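Local coordinates for protein fructokinase (Xylella fastidiosa Temecula1, PDB 3LJS) that probably transfers a phosphate group from ATP to fructose, as a sugar kinase of the PfkB family, at residues B[18-23]-B[307-312]. Numbering follows the deposited sequence.
Sequences LAQPLV and VTRQGA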
loop_
_atom_site.group_PDB
_atom_site.type_symbol
_atom_site.label_atom_id
_atom_site.label_comp_id
_atom_site.label_asym_id
_atom_site.label_seq_id
_atom_site.Cartn_x
_atom_site.Cartn_y
_atom_site.Cartn_z
ATOM N N LEU B 18 -5.537 7.136 7.253
ATOM C CA LEU B 18 -6.630 8.102 7.235
ATOM C C LEU B 18 -6.392 9.320 6.354
ATOM O O LEU B 18 -5.589 10.189 6.683
ATOM C CB LEU B 18 -6.923 8.556 8.670
ATOM C CG LEU B 18 -7.701 7.614 9.601
ATOM C CD1 LEU B 18 -7.275 6.175 9.418
ATOM C CD2 LEU B 18 -7.497 8.064 11.042
ATOM N N ALA B 19 -7.109 9.384 5.238
ATOM C CA ALA B 19 -6.975 10.501 4.313
ATOM C C ALA B 19 -7.533 11.764 4.951
ATOM O O ALA B 19 -8.672 11.775 5.418
ATOM C CB ALA B 19 -7.721 10.203 3.014
ATOM N N GLN B 20 -6.727 12.820 4.974
ATOM C CA GLN B 20 -7.152 14.092 5.545
ATOM C C GLN B 20 -7.708 14.992 4.451
ATOM O O GLN B 20 -7.303 14.900 3.291
ATOM C CB GLN B 20 -5.979 14.797 6.229
ATOM C CG GLN B 20 -5.386 14.039 7.400
ATOM C CD GLN B 20 -6.448 13.478 8.319
ATOM O OE1 GLN B 20 -6.963 12.382 8.092
ATOM N NE2 GLN B 20 -6.795 14.233 9.356
ATOM N N PRO B 21 -8.646 15.881 4.809
ATOM C CA PRO B 21 -9.245 16.794 3.832
ATOM C C PRO B 21 -8.187 17.693 3.205
ATOM O O PRO B 21 -7.150 17.966 3.813
ATOM C CB PRO B 21 -10.244 17.588 4.669
ATOM C CG PRO B 21 -10.608 16.628 5.769
ATOM C CD PRO B 21 -9.265 16.054 6.133
ATOM N N LEU B 22 -8.449 18.149 1.987
ATOM C CA LEU B 22 -7.510 19.024 1.301
ATOM C C LEU B 22 -7.416 20.314 2.105
ATOM O O LEU B 22 -8.434 20.894 2.488
ATOM C CB LEU B 22 -7.994 19.294 -0.125
ATOM C CG LEU B 22 -6.937 19.134 -1.223
ATOM C CD1 LEU B 22 -6.031 17.942 -0.921
ATOM C CD2 LEU B 22 -7.632 18.953 -2.564
ATOM N N VAL B 23 -6.192 20.755 2.370
ATOM C CA VAL B 23 -5.983 21.956 3.164
ATOM C C VAL B 23 -5.883 23.252 2.364
ATOM O O VAL B 23 -6.732 24.134 2.502
ATOM C CB VAL B 23 -4.711 21.825 4.032
ATOM C CG1 VAL B 23 -4.685 22.924 5.087
ATOM C CG2 VAL B 23 -4.662 20.452 4.681
ATOM N N VAL B 307 -12.615 6.126 21.646
ATOM C CA VAL B 307 -12.618 7.219 20.680
ATOM C C VAL B 307 -12.121 6.753 19.316
ATOM O O VAL B 307 -11.084 6.099 19.217
ATOM C CB VAL B 307 -11.726 8.382 21.155
ATOM C CG1 VAL B 307 -11.657 9.460 20.077
ATOM C CG2 VAL B 307 -12.272 8.952 22.458
ATOM N N THR B 308 -12.867 7.097 18.270
ATOM C CA THR B 308 -12.508 6.724 16.905
ATOM C C THR B 308 -12.394 7.942 15.995
ATOM O O THR B 308 -13.015 8.980 16.245
ATOM C CB THR B 308 -13.558 5.777 16.288
ATOM O OG1 THR B 308 -14.856 6.380 16.379
ATOM C CG2 THR B 308 -13.567 4.439 17.015
ATOM N N ARG B 309 -11.593 7.805 14.941
ATOM C CA ARG B 309 -11.398 8.867 13.956
ATOM C C ARG B 309 -11.457 8.192 12.583
ATOM O O ARG B 309 -10.527 7.481 12.206
ATOM C CB ARG B 309 -10.033 9.542 14.149
ATOM C CG ARG B 309 -10.083 11.042 13.904
ATOM C CD ARG B 309 -8.923 11.562 13.060
ATOM N NE ARG B 309 -7.689 11.748 13.818
ATOM C CZ ARG B 309 -6.848 12.760 13.620
ATOM N NH1 ARG B 309 -7.115 13.672 12.692
ATOM N NH2 ARG B 309 -5.740 12.860 14.340
ATOM N N GLN B 310 -12.544 8.412 11.843
ATOM C CA GLN B 310 -12.715 7.781 10.533
ATOM C C GLN B 310 -12.538 6.286 10.765
ATOM O O GLN B 310 -11.844 5.604 10.008
ATOM C CB GLN B 310 -11.647 8.264 9.544
ATOM C CG GLN B 310 -11.638 9.762 9.297
ATOM C CD GLN B 310 -10.464 10.203 8.442
ATOM O OE1 GLN B 310 -10.379 9.871 7.256
ATOM N NE2 GLN B 310 -9.547 10.953 9.042
ATOM N N GLY B 311 -13.176 5.773 11.813
ATOM C CA GLY B 311 -13.004 4.371 12.140
ATOM C C GLY B 311 -11.622 4.368 12.761
ATOM O O GLY B 311 -11.037 5.435 12.916
ATOM N N ALA B 312 -11.074 3.218 13.117
ATOM C CA ALA B 312 -9.742 3.217 13.720
ATOM C C ALA B 312 -9.789 3.914 15.075
ATOM O O ALA B 312 -10.144 5.090 15.178
ATOM C CB ALA B 312 -8.742 3.927 12.804
#
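Leu-18, near the end of strand 14-19, meets the turn around Gln-310 with CB, CG and CD2, and more loosely with CD1, and the pair illustrates how a lid sheet can rest on a loop of the main domain largely through a buried leucine and a glutamine laid along it. Leu-18 CD2 lies 3.3 Å from the carbonyl O of Arg-309, while CD1 comes within 4.3 Å of CB of Ala-312. The Gln-310 side chain runs obliquely past the leucine; with CG beside the backbone N (chi1 -59°) and the chain extended beyond it, the amide reaches the strand end, where NE2 lies 3.6 Å from CB of Leu-18. Gln-310 OE1 stands 3.1 Å from the carbonyl O of Ala-19, two acceptors side by side, which do not form a hydrogen bond. Leu-18 also packs on Cys-34 of strand 30-36.

Toward solvent the fit slackens. The partly exposed side chains of Gln-20 and Arg-309 cross at about a right angle, amide and guanidinium planes 78° apart, and Arg-309 also packs on Pro-28 of the second subunit. Arg-309 N donates to Ala-312 O over 3.1 Å, closing the turn between strands 307-308 and 313-315. This is a small beta-sheet lid set against the alpha/beta domain, as in the ribokinase-like fold of PfkB sugar kinases.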